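Local structure of uncharacterized protein (Deinococcus radiodurans, 3GG7) at residues 8-13 with 17-22; 26-31 with 210-215; 142-147 with 239-244; 167-172 with 181-186; 189-194 with 217-222. The protein is of unknown function but binds manganese and, as a member of the TatD-type metallo-dependent hydrolase family, probably hydrolyses ester bonds. All coordinates share one frame; numbering follows the deposited sequence.

Contact 1 (8-13 with 17-22); sequences VHLDLY and VAVARA. With MN (manganese (II) ion), chain B.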
# COMPACT_ATOMS: atom_id res chain seq x y z
N VAL A 8 5.57 -2.58 0.85
CA VAL A 8 6.58 -3.53 0.41
C VAL A 8 6.32 -4.92 1.01
O VAL A 8 5.87 -5.04 2.14
CB VAL A 8 7.99 -3.01 0.69
CG1 VAL A 8 8.24 -2.78 2.22
CG2 VAL A 8 9.06 -3.92 0.10
N HIS A 9 6.60 -5.96 0.22
CA HIS A 9 6.36 -7.33 0.62
C HIS A 9 7.64 -7.93 1.17
O HIS A 9 8.29 -8.74 0.50
CB HIS A 9 5.82 -8.16 -0.54
CG HIS A 9 4.54 -7.63 -1.10
ND1 HIS A 9 3.31 -8.16 -0.77
CD2 HIS A 9 4.29 -6.62 -1.98
CE1 HIS A 9 2.36 -7.49 -1.40
NE2 HIS A 9 2.92 -6.56 -2.15
N LEU A 10 8.01 -7.55 2.39
CA LEU A 10 9.24 -8.12 2.99
C LEU A 10 9.20 -9.63 3.01
O LEU A 10 10.23 -10.27 2.79
CB LEU A 10 9.45 -7.64 4.42
CG LEU A 10 9.64 -6.19 4.67
CD1 LEU A 10 9.97 -6.07 6.17
CD2 LEU A 10 10.78 -5.62 3.82
N ASP A 11 8.01 -10.21 3.20
CA ASP A 11 7.88 -11.65 3.38
C ASP A 11 7.97 -12.45 2.06
O ASP A 11 7.90 -13.68 2.07
CB ASP A 11 6.63 -12.00 4.21
CG ASP A 11 5.32 -11.66 3.52
OD1 ASP A 11 5.33 -11.30 2.31
OD2 ASP A 11 4.28 -11.75 4.23
N LEU A 12 8.15 -11.76 0.93
CA LEU A 12 8.24 -12.42 -0.36
C LEU A 12 9.67 -12.41 -0.91
O LEU A 12 9.89 -12.93 -2.01
CB LEU A 12 7.28 -11.78 -1.36
CG LEU A 12 5.78 -11.92 -1.04
CD1 LEU A 12 4.92 -11.29 -2.15
CD2 LEU A 12 5.39 -13.39 -0.79
N TYR A 13 10.61 -11.84 -0.16
CA TYR A 13 12.04 -11.89 -0.55
C TYR A 13 12.62 -13.26 -0.20
O TYR A 13 12.15 -13.93 0.71
CB TYR A 13 12.83 -10.80 0.15
CG TYR A 13 12.58 -9.42 -0.38
CD1 TYR A 13 13.23 -8.96 -1.52
CD2 TYR A 13 11.66 -8.59 0.22
CE1 TYR A 13 12.99 -7.68 -2.02
CE2 TYR A 13 11.41 -7.30 -0.27
CZ TYR A 13 12.08 -6.84 -1.37
OH TYR A 13 11.77 -5.55 -1.82
N VAL A 17 14.52 -11.60 6.58
CA VAL A 17 15.24 -11.02 7.72
C VAL A 17 16.39 -10.12 7.26
O VAL A 17 16.61 -9.06 7.85
CB VAL A 17 15.74 -12.13 8.69
CG1 VAL A 17 16.69 -11.56 9.74
CG2 VAL A 17 14.55 -12.85 9.31
N ALA A 18 17.14 -10.53 6.23
CA ALA A 18 18.23 -9.69 5.73
C ALA A 18 17.72 -8.33 5.25
O ALA A 18 18.35 -7.30 5.47
CB ALA A 18 19.02 -10.41 4.61
N VAL A 19 16.56 -8.34 4.58
CA VAL A 19 16.01 -7.10 4.05
C VAL A 19 15.55 -6.24 5.24
O VAL A 19 15.82 -5.07 5.27
CB VAL A 19 14.89 -7.36 3.03
CG1 VAL A 19 14.30 -6.05 2.54
CG2 VAL A 19 15.42 -8.20 1.84
N ALA A 20 14.85 -6.83 6.19
CA ALA A 20 14.41 -6.10 7.39
C ALA A 20 15.57 -5.49 8.16
O ALA A 20 15.50 -4.34 8.57
CB ALA A 20 13.61 -7.02 8.31
N ARG A 21 16.64 -6.26 8.37
CA ARG A 21 17.85 -5.74 9.01
C ARG A 21 18.44 -4.56 8.25
O ARG A 21 18.86 -3.57 8.83
CB ARG A 21 18.92 -6.83 9.07
CG ARG A 21 18.82 -7.77 10.20
CD ARG A 21 20.20 -8.43 10.41
NE ARG A 21 20.07 -9.81 10.86
CZ ARG A 21 20.18 -10.89 10.08
NH1 ARG A 21 20.03 -12.08 10.64
NH2 ARG A 21 20.44 -10.80 8.77
N ALA A 22 18.49 -4.68 6.93
CA ALA A 22 19.03 -3.63 6.09
C ALA A 22 18.21 -2.34 6.18
O ALA A 22 18.74 -1.23 6.10
CB ALA A 22 19.10 -4.11 4.64
MN MN B . 1.92 -5.06 -3.22
O HOH W 1 1.34 -5.04 -5.18
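V19 CG1 stands anti to its backbone N (chi1 178°) and meets L10, while CG2, anti to the carbonyl carbon, points to the Y13 ring; one valine serves two partners in the loop that leaves the first strand of this TIM-barrel, TatD-type fold. Segment 8-13 begins with V8 and H9, the latter the second histidine of the family's HxH element, and turns through a short 3-10 segment at 10-12 before helix 16-25. V19 CG2 sits over one face of the Y13 ring, offset toward the rim, 4.1 Å from the centroid and 22° off the normal, a CH-pi contact. The two side chains cross at about a right angle. The phenol end of Y13 is fixed elsewhere, its OH bonded to the carbonyl O of A207, so the ring is held at hydroxyl and face. Beside it L10 CD2 packs on V19 CG1 at 3.8 Å, and the other leucine branch, L10 CD1, approaches A20 CB at 4.3 Å. This buried apolar group ties the helix to a loop whose H9 faces the other way, toward the manganese, probably the active site, with H7, E86 and D196 as fellow ligands. H9 NE2 coordinates it at 2.1 Å.

Contact 2 (26-31 with 210-215); sequences RQLTVL and WDVKSV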
# COMPACT_ATOMS: atom_id res chain seq x y z
N ARG A 26 19.46 1.39 7.88
CA ARG A 26 19.25 2.65 7.19
C ARG A 26 18.22 3.54 7.87
O ARG A 26 17.96 4.65 7.41
CB ARG A 26 18.74 2.35 5.78
CG ARG A 26 19.78 1.70 4.88
CD ARG A 26 19.13 1.27 3.57
NE ARG A 26 20.14 1.01 2.54
CZ ARG A 26 20.87 -0.10 2.47
NH1 ARG A 26 20.72 -1.08 3.34
NH2 ARG A 26 21.77 -0.21 1.50
N GLN A 27 17.64 3.06 8.97
CA GLN A 27 16.49 3.70 9.60
C GLN A 27 15.43 4.08 8.56
O GLN A 27 14.88 5.19 8.54
CB GLN A 27 16.94 4.87 10.48
CG GLN A 27 18.03 4.42 11.45
CD GLN A 27 17.94 5.03 12.83
OE1 GLN A 27 18.52 6.07 13.09
NE2 GLN A 27 17.23 4.34 13.74
N LEU A 28 15.12 3.09 7.71
CA LEU A 28 14.16 3.23 6.62
C LEU A 28 12.85 2.58 7.09
O LEU A 28 12.82 1.39 7.38
CB LEU A 28 14.72 2.54 5.36
CG LEU A 28 14.07 2.90 4.03
CD1 LEU A 28 15.02 2.56 2.86
CD2 LEU A 28 12.73 2.23 3.86
N THR A 29 11.81 3.40 7.22
CA THR A 29 10.50 2.93 7.63
C THR A 29 9.78 2.22 6.50
O THR A 29 9.66 2.74 5.39
CB THR A 29 9.64 4.08 8.12
OG1 THR A 29 10.35 4.78 9.15
CG2 THR A 29 8.28 3.60 8.63
N VAL A 30 9.31 1.01 6.78
CA VAL A 30 8.61 0.22 5.79
C VAL A 30 7.25 -0.25 6.29
O VAL A 30 7.09 -0.61 7.46
CB VAL A 30 9.42 -1.00 5.30
CG1 VAL A 30 10.75 -0.55 4.67
CG2 VAL A 30 9.69 -1.99 6.45
N LEU A 31 6.26 -0.20 5.40
CA LEU A 31 4.99 -0.86 5.64
C LEU A 31 5.09 -2.22 5.00
O LEU A 31 4.97 -2.39 3.80
CB LEU A 31 3.79 -0.07 5.08
CG LEU A 31 2.45 -0.66 5.49
CD1 LEU A 31 2.17 -0.29 6.95
CD2 LEU A 31 1.32 -0.16 4.54
N TRP A 210 15.12 0.35 -0.29
CA TRP A 210 15.92 1.54 -0.39
C TRP A 210 15.99 2.10 -1.82
O TRP A 210 16.51 3.19 -2.04
CB TRP A 210 17.31 1.35 0.25
CG TRP A 210 18.00 0.06 -0.01
CD1 TRP A 210 18.98 -0.17 -0.94
CD2 TRP A 210 17.81 -1.18 0.68
NE1 TRP A 210 19.39 -1.47 -0.87
CE2 TRP A 210 18.70 -2.11 0.11
CE3 TRP A 210 16.97 -1.59 1.72
CZ2 TRP A 210 18.76 -3.44 0.55
CZ3 TRP A 210 17.03 -2.90 2.15
CH2 TRP A 210 17.91 -3.82 1.57
N ASP A 211 15.38 1.40 -2.79
CA ASP A 211 15.20 1.95 -4.13
C ASP A 211 14.18 3.09 -4.10
O ASP A 211 13.96 3.78 -5.12
CB ASP A 211 14.70 0.89 -5.12
CG ASP A 211 15.74 -0.14 -5.49
OD1 ASP A 211 16.95 0.18 -5.55
OD2 ASP A 211 15.35 -1.30 -5.74
N VAL A 212 13.52 3.26 -2.96
CA VAL A 212 12.60 4.39 -2.76
C VAL A 212 13.32 5.74 -2.86
O VAL A 212 12.68 6.74 -3.14
CB VAL A 212 11.76 4.24 -1.43
CG1 VAL A 212 12.53 4.68 -0.21
CG2 VAL A 212 10.43 4.99 -1.53
N LYS A 213 14.65 5.76 -2.64
CA LYS A 213 15.45 6.97 -2.92
C LYS A 213 15.17 7.49 -4.34
O LYS A 213 15.09 8.70 -4.55
CB LYS A 213 16.94 6.68 -2.75
CG LYS A 213 17.78 7.96 -2.68
CD LYS A 213 19.20 7.70 -2.20
CE LYS A 213 20.02 8.98 -2.25
NZ LYS A 213 21.35 8.86 -1.55
N SER A 214 15.01 6.58 -5.31
CA SER A 214 14.70 7.01 -6.69
C SER A 214 13.31 7.61 -6.85
O SER A 214 13.10 8.46 -7.71
CB SER A 214 14.93 5.89 -7.70
OG SER A 214 14.02 4.83 -7.56
N VAL A 215 12.35 7.19 -6.03
CA VAL A 215 11.04 7.81 -6.06
C VAL A 215 11.14 9.23 -5.53
O VAL A 215 10.50 10.13 -6.07
CB VAL A 215 10.00 7.00 -5.23
CG1 VAL A 215 8.61 7.62 -5.39
CG2 VAL A 215 9.98 5.53 -5.66
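R26 and W210 meet by stacking, in a contact of the TIM-barrel, TatD-type fold that joins the end of helix 16-25 and the strand after it to the start of helix 212-223. The guanidinium lies flat on the indole, planes 10° apart, with CZ of R26 3.6 Å from the centroid of the five-membered ring of W210 and almost on its normal. This is a cation-pi pair as well as a stack. R26 NE rests above W210 CG at 3.5 Å, and R26 NH2 lies above NE1 of the indole. The R26 chain, extended from CG to NE, carries the charged group across the ring, and its NH1 also makes a weak hydrogen bond to the carbonyl O of A22.

Apolar packing supplies the rest. L28 CD1 presses on W210 at the root of the side chain, 3.5 Å from CA and 3.7 Å from CB, and more loosely approaches V212 CG1. L28 is buried, directly before strand 29-32, whereas R26 is exposed. Between them Q27 has positive phi and closes the helix in a Schellman motif.

No hydrogen bond crosses the contact; within 210-215, S214 OG donates to D211 O at 2.7 Å, and S214 N shares that acceptor.

With an alanine in place of W210, the guanidinium would probably lose its flat support and be held mainly by the weak bond to A22 O, with a gap opened beside L28. The chemistry implies that a delocalised cation, spread over a pi face, can join the end of helix 16-25 to the 3-10 segment leading into helix 212-223 without a salt bridge.

Contact 3 (142-147 with 239-244); sequences SGTPIL and SRLLGT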
# COMPACT_ATOMS: atom_id res chain seq x y z
N SER A 142 -14.42 2.79 7.39
CA SER A 142 -13.40 1.73 7.38
C SER A 142 -12.00 2.27 7.69
O SER A 142 -11.10 1.51 8.08
CB SER A 142 -13.40 0.98 6.05
OG SER A 142 -13.24 1.86 4.97
N GLY A 143 -11.81 3.56 7.51
CA GLY A 143 -10.58 4.23 7.88
C GLY A 143 -10.04 5.10 6.77
O GLY A 143 -10.80 5.69 6.01
N THR A 144 -8.71 5.20 6.70
CA THR A 144 -8.03 6.08 5.75
C THR A 144 -7.47 5.25 4.61
O THR A 144 -6.57 4.43 4.84
CB THR A 144 -6.87 6.88 6.40
OG1 THR A 144 -7.41 7.64 7.49
CG2 THR A 144 -6.18 7.83 5.37
N PRO A 145 -8.00 5.42 3.39
CA PRO A 145 -7.57 4.58 2.28
C PRO A 145 -6.39 5.14 1.54
O PRO A 145 -6.41 6.29 1.08
CB PRO A 145 -8.80 4.55 1.36
CG PRO A 145 -9.55 5.82 1.65
CD PRO A 145 -9.15 6.28 3.03
N ILE A 146 -5.34 4.35 1.41
CA ILE A 146 -4.22 4.71 0.56
C ILE A 146 -4.29 3.88 -0.70
O ILE A 146 -4.25 2.64 -0.64
CB ILE A 146 -2.87 4.40 1.24
CG1 ILE A 146 -2.79 5.01 2.63
CG2 ILE A 146 -1.73 4.90 0.35
CD1 ILE A 146 -1.61 4.43 3.49
N LEU A 147 -4.35 4.53 -1.84
CA LEU A 147 -4.32 3.82 -3.08
C LEU A 147 -2.88 3.61 -3.47
O LEU A 147 -2.14 4.54 -3.80
CB LEU A 147 -5.11 4.57 -4.17
CG LEU A 147 -6.57 4.76 -3.78
CD1 LEU A 147 -7.28 5.45 -4.95
CD2 LEU A 147 -7.25 3.46 -3.46
N SER A 239 3.30 11.32 9.52
CA SER A 239 2.84 11.77 10.83
C SER A 239 1.37 12.12 10.82
O SER A 239 0.62 11.71 11.73
CB SER A 239 3.64 12.97 11.34
OG SER A 239 5.03 12.74 11.24
N ARG A 240 0.92 12.85 9.80
CA ARG A 240 -0.47 13.27 9.71
C ARG A 240 -1.40 12.07 9.49
O ARG A 240 -2.45 11.97 10.09
CB ARG A 240 -0.64 14.28 8.58
CG ARG A 240 -2.03 14.83 8.47
CD ARG A 240 -2.08 16.13 7.63
NE ARG A 240 -2.18 15.88 6.20
CZ ARG A 240 -3.28 15.46 5.57
NH1 ARG A 240 -4.41 15.22 6.24
NH2 ARG A 240 -3.26 15.28 4.26
N LEU A 241 -0.94 11.14 8.65
CA LEU A 241 -1.66 9.89 8.40
C LEU A 241 -1.91 9.12 9.69
O LEU A 241 -3.02 8.67 9.95
CB LEU A 241 -0.85 9.00 7.44
CG LEU A 241 -1.41 7.61 7.15
CD1 LEU A 241 -2.67 7.72 6.25
CD2 LEU A 241 -0.34 6.72 6.55
N LEU A 242 -0.86 8.96 10.49
CA LEU A 242 -1.00 8.30 11.79
C LEU A 242 -1.95 9.03 12.75
O LEU A 242 -2.56 8.41 13.62
CB LEU A 242 0.38 8.17 12.43
CG LEU A 242 1.29 7.19 11.69
CD1 LEU A 242 2.72 7.33 12.16
CD2 LEU A 242 0.79 5.74 11.85
N GLY A 243 -2.05 10.35 12.60
CA GLY A 243 -3.01 11.14 13.35
C GLY A 243 -4.45 10.85 12.99
O GLY A 243 -5.34 11.02 13.81
N THR A 244 -4.70 10.42 11.75
CA THR A 244 -6.06 10.15 11.29
C THR A 244 -6.58 8.89 12.00
O THR A 244 -7.75 8.52 11.87
CB THR A 244 -6.14 10.01 9.74
OG1 THR A 244 -5.57 8.76 9.33
CG2 THR A 244 -5.41 11.17 9.04
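L241 opens the contact on the helix side, using both its methyl branches: CD1 meets T144 CG2 at 3.6 Å, and CD2 meets I146 CD1 at 4.0 Å. With CG anti to the backbone N (chi1 175°), the leucine directs this fork at two residues of strand 143-148 two positions apart on the same face, T144 directed at the helix and I146 reaching it with its CD1 end. I146 approaches at about a right angle, and T144 more obliquely. L241 also touches W166, I120 and F6, so its side chain belongs to a cluster drawn from several strands. In this TIM-barrel fold the C-terminal helix 227-243 packs across the N-terminal end of the strands, with T144 near the start of strand 143-148 and I146 further in, two residues before H148, a predicted metal ligand.

T244, the last modelled residue, comes next to T144. The T144 hydroxyl donates to T244 OG1 at 2.8 Å, and T244 OG1 donates to L241 O at 2.6 Å, in the carbonyl plane and on a lone pair, with a C=O...donor angle of 145°. T244 N bonds to the same carbonyl, which thus receives two donors from one residue.

Contact 4 (167-172 with 181-186); sequences FSVGPT and ALIRSM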
# COMPACT_ATOMS: atom_id res chain seq x y z
N PHE A 167 -2.25 8.43 -1.47
CA PHE A 167 -1.60 7.73 -2.55
C PHE A 167 -0.19 7.38 -2.18
O PHE A 167 0.53 8.24 -1.69
CB PHE A 167 -1.60 8.62 -3.82
CG PHE A 167 -2.96 9.13 -4.15
CD1 PHE A 167 -3.82 8.38 -4.96
CD2 PHE A 167 -3.43 10.30 -3.58
CE1 PHE A 167 -5.10 8.80 -5.21
CE2 PHE A 167 -4.72 10.73 -3.81
CZ PHE A 167 -5.56 9.99 -4.65
N SER A 168 0.22 6.14 -2.44
CA SER A 168 1.62 5.80 -2.35
C SER A 168 2.12 5.51 -3.75
O SER A 168 1.54 4.74 -4.49
CB SER A 168 1.87 4.64 -1.34
OG SER A 168 1.14 3.46 -1.67
N VAL A 169 3.20 6.19 -4.10
CA VAL A 169 3.67 6.22 -5.47
C VAL A 169 5.05 5.61 -5.51
O VAL A 169 5.85 5.77 -4.57
CB VAL A 169 3.64 7.66 -6.07
CG1 VAL A 169 2.26 8.28 -5.94
CG2 VAL A 169 4.68 8.56 -5.43
N GLY A 170 5.32 4.88 -6.59
CA GLY A 170 6.53 4.11 -6.75
C GLY A 170 7.40 4.51 -7.92
O GLY A 170 7.11 5.49 -8.61
N PRO A 171 8.46 3.74 -8.16
CA PRO A 171 9.42 4.07 -9.22
C PRO A 171 8.84 4.20 -10.62
O PRO A 171 9.28 5.06 -11.39
CB PRO A 171 10.39 2.89 -9.16
CG PRO A 171 10.36 2.46 -7.71
CD PRO A 171 8.92 2.62 -7.32
N THR A 172 7.87 3.36 -10.98
CA THR A 172 7.34 3.39 -12.35
C THR A 172 6.52 4.66 -12.56
O THR A 172 6.59 5.28 -13.62
CB THR A 172 6.51 2.12 -12.69
OG1 THR A 172 5.34 2.05 -11.87
CG2 THR A 172 7.33 0.87 -12.51
N ALA A 181 1.75 12.72 -14.72
CA ALA A 181 0.51 13.47 -14.84
C ALA A 181 -0.45 13.16 -13.70
O ALA A 181 -1.12 14.06 -13.19
CB ALA A 181 -0.16 13.18 -16.19
N LEU A 182 -0.53 11.90 -13.29
CA LEU A 182 -1.34 11.54 -12.14
C LEU A 182 -0.81 12.22 -10.87
O LEU A 182 -1.55 12.81 -10.11
CB LEU A 182 -1.39 10.01 -11.99
CG LEU A 182 -2.25 9.21 -12.99
CD1 LEU A 182 -1.97 7.71 -12.88
CD2 LEU A 182 -3.72 9.52 -12.73
N ILE A 183 0.49 12.13 -10.66
CA ILE A 183 1.13 12.76 -9.49
C ILE A 183 0.86 14.27 -9.41
O ILE A 183 0.55 14.80 -8.35
CB ILE A 183 2.65 12.45 -9.47
CG1 ILE A 183 2.88 10.94 -9.19
CG2 ILE A 183 3.38 13.34 -8.44
CD1 ILE A 183 4.32 10.46 -9.40
N ARG A 184 0.91 14.96 -10.56
CA ARG A 184 0.61 16.40 -10.57
C ARG A 184 -0.80 16.78 -10.08
O ARG A 184 -1.00 17.88 -9.55
CB ARG A 184 0.88 17.01 -11.95
CG ARG A 184 2.34 17.05 -12.29
CD ARG A 184 2.61 17.88 -13.52
NE ARG A 184 3.79 17.35 -14.19
CZ ARG A 184 3.77 16.47 -15.19
NH1 ARG A 184 2.63 16.02 -15.70
NH2 ARG A 184 4.92 16.05 -15.70
N SER A 185 -1.77 15.88 -10.24
CA SER A 185 -3.13 16.10 -9.72
C SER A 185 -3.34 15.78 -8.23
O SER A 185 -4.36 16.16 -7.63
CB SER A 185 -4.13 15.34 -10.58
OG SER A 185 -4.15 15.91 -11.87
N MET A 186 -2.36 15.13 -7.61
CA MET A 186 -2.46 14.72 -6.22
C MET A 186 -2.07 15.86 -5.29
O MET A 186 -1.06 16.52 -5.51
CB MET A 186 -1.52 13.52 -5.97
CG MET A 186 -1.83 12.25 -6.74
SD MET A 186 -0.58 10.94 -6.45
CE MET A 186 -1.17 9.67 -7.55
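A Met-aromatic contact belongs to this buried corner of the TIM-barrel fold, where strand 166-169 is packed under helix 177-185. M186 follows that helix, and its thioether lies beside the F167 ring, SD 4.4 Å from the centroid and 37° off the normal, an oblique approach rather than one straight down on the face. SD is nearer still to the base of the phenylalanine, 3.7 Å from F167 CB, while M186 CG lies over one face of the ring, offset toward its rim. The methionine chain is extended beyond CG (chi2 176°), which lets it run from the ring face to the next outward-pointing residue of the strand: V169 CG1 meets SD of M186 at 3.9 Å, the two side chains running antiparallel alongside one another. Three residues earlier, in helix 177-185, I183 CG1 adds a looser contact with V169 CG1 at 4.2 Å.

F167 is also packed against L157 and I161 of helix 154-162, so the ring lies between M186 and that helix. A serine at F167 would probably leave M186 SD and CG without their aromatic neighbour and open a gap toward helix 154-162. Because no hydrogen bond crosses the contact, cohesion across it probably rests on dispersion and the polarisable sulfur, with apolar packing and no charge pairing.

Contact 5 (189-194 with 217-222); sequences DRVLTE and EGLSKI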
# COMPACT_ATOMS: atom_id res chain seq x y z
N ASP A 189 0.16 16.91 0.24
CA ASP A 189 0.01 16.49 1.64
C ASP A 189 -0.66 15.11 1.79
O ASP A 189 -0.92 14.68 2.92
CB ASP A 189 -0.66 17.58 2.51
CG ASP A 189 -2.03 18.00 2.04
OD1 ASP A 189 -2.57 17.40 1.09
OD2 ASP A 189 -2.59 18.94 2.67
N ARG A 190 -0.92 14.43 0.67
CA ARG A 190 -1.46 13.05 0.70
C ARG A 190 -0.62 12.07 -0.11
O ARG A 190 -1.09 10.96 -0.43
CB ARG A 190 -2.90 13.06 0.21
CG ARG A 190 -3.89 13.62 1.24
CD ARG A 190 -5.34 13.32 0.88
NE ARG A 190 -6.02 14.48 0.33
CZ ARG A 190 -7.17 14.43 -0.34
NH1 ARG A 190 -7.79 13.26 -0.55
NH2 ARG A 190 -7.70 15.56 -0.79
N VAL A 191 0.62 12.43 -0.41
CA VAL A 191 1.54 11.61 -1.19
C VAL A 191 2.56 10.92 -0.28
O VAL A 191 3.23 11.55 0.53
CB VAL A 191 2.21 12.42 -2.29
CG1 VAL A 191 3.23 11.59 -3.07
CG2 VAL A 191 1.13 12.90 -3.25
N LEU A 192 2.63 9.59 -0.42
CA LEU A 192 3.62 8.75 0.25
C LEU A 192 4.42 8.07 -0.84
O LEU A 192 3.99 7.98 -1.99
CB LEU A 192 2.90 7.69 1.12
CG LEU A 192 1.91 8.25 2.13
CD1 LEU A 192 1.12 7.13 2.76
CD2 LEU A 192 2.61 9.13 3.19
N THR A 193 5.58 7.55 -0.46
CA THR A 193 6.46 6.84 -1.38
C THR A 193 6.43 5.33 -1.08
O THR A 193 6.27 4.96 0.06
CB THR A 193 7.91 7.37 -1.27
OG1 THR A 193 8.29 7.47 0.10
CG2 THR A 193 8.04 8.78 -1.90
N GLU A 194 6.61 4.50 -2.10
CA GLU A 194 6.64 3.03 -1.95
C GLU A 194 7.57 2.41 -2.98
O GLU A 194 7.97 3.10 -3.93
CB GLU A 194 5.24 2.42 -2.14
CG GLU A 194 4.68 2.55 -3.57
CD GLU A 194 3.42 1.68 -3.81
OE1 GLU A 194 2.46 1.77 -3.02
OE2 GLU A 194 3.44 0.88 -4.78
N GLU A 217 13.76 11.18 -5.55
CA GLU A 217 14.43 11.91 -6.63
C GLU A 217 13.44 12.22 -7.75
O GLU A 217 13.40 13.36 -8.24
CB GLU A 217 15.64 11.13 -7.15
CG GLU A 217 16.77 11.09 -6.12
CD GLU A 217 17.90 10.13 -6.47
OE1 GLU A 217 17.73 9.30 -7.39
OE2 GLU A 217 18.96 10.20 -5.80
N GLY A 218 12.62 11.24 -8.12
CA GLY A 218 11.57 11.46 -9.13
C GLY A 218 10.57 12.55 -8.76
O GLY A 218 10.20 13.39 -9.59
N LEU A 219 10.12 12.54 -7.51
CA LEU A 219 9.21 13.56 -7.00
C LEU A 219 9.88 14.94 -6.93
O LEU A 219 9.21 15.96 -7.13
CB LEU A 219 8.69 13.18 -5.61
CG LEU A 219 7.59 12.12 -5.55
CD1 LEU A 219 7.29 11.76 -4.07
CD2 LEU A 219 6.32 12.59 -6.28
N SER A 220 11.16 14.98 -6.60
CA SER A 220 11.93 16.24 -6.60
C SER A 220 11.81 16.92 -7.97
O SER A 220 11.61 18.13 -8.06
CB SER A 220 13.40 15.96 -6.25
OG SER A 220 14.21 17.13 -6.37
N LYS A 221 11.92 16.12 -9.03
CA LYS A 221 11.85 16.64 -10.40
C LYS A 221 10.44 17.09 -10.77
O LYS A 221 10.25 18.16 -11.36
CB LYS A 221 12.31 15.57 -11.39
CG LYS A 221 13.77 15.19 -11.30
CD LYS A 221 14.09 14.11 -12.33
CE LYS A 221 15.56 13.70 -12.32
NZ LYS A 221 16.10 13.43 -13.70
N ILE A 222 9.45 16.26 -10.45
CA ILE A 222 8.06 16.56 -10.76
C ILE A 222 7.55 17.76 -9.98
O ILE A 222 6.88 18.64 -10.55
CB ILE A 222 7.15 15.33 -10.52
CG1 ILE A 222 7.51 14.21 -11.48
CG2 ILE A 222 5.70 15.71 -10.73
CD1 ILE A 222 6.93 12.85 -11.11
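T193 and V191 both offer a methyl to one branch of L219, one of the points at which helix 212-223 packs on the last strand of the TIM-barrel sheet. The closer half of the contact is at T193, whose CG2 lies 3.8 Å from L219 CD1. The two side chains meet obliquely. T193 is set with OG1 between its backbone N and carbonyl carbon (chi1 47°), which places CG2 anti to the carbonyl carbon and turned to the helix, while the hydroxyl bonds to the carbonyl O of I4 on the first strand. One residue therefore divides its two branches, the polar one joining first and last strands across the barrel closure and the apolar one receiving the helix.

The looser half lies two residues back. V191 CG1 faces the same L219 CD1 at 4.2 Å, tip to tip, and the small total burial, 99 Å² for both sides together, shows how slight the direct grip is. L219 is also touched by I183 of helix 177-185, while W223, from L219's own helix, packs on V191.

Away from this buried patch the helix turns E217 and K221 outward, both exposed, and D189 is likewise exposed at the start of the first segment. L192, pointing the other way between the two contact residues, packs on F6, N237 and V238 instead. Beyond the strand E194 is buried on the side of the metal-binding residues, touching H7, with OE1 hydrogen-bonded to the S168 hydroxyl and OE2 to ND1 of H148, a predicted metal ligand.

Overall arrangement
From the N terminus, contact 1 closes a short loop between the first strand's exit and helix 16-25, and ends before contact 2 opens. Contact 2 then spans 179 residues, bringing the second strand's entrance to helix 212-223. Within that span begins contact 3, which runs from strand 143-148 to the C terminus and so crosses contact 2. Contact 4 is nested inside both. Contact 5 follows contact 4 in series, nested inside contact 3 but crossing contact 2. Contact 1 lies at the three-stranded part; contact 2 links that part to helix 212-223, which contact 5 packs on the last strand. Together the contacts tie both portions of the barrel to surrounding helices and to the C-terminal helix across its N-terminal end.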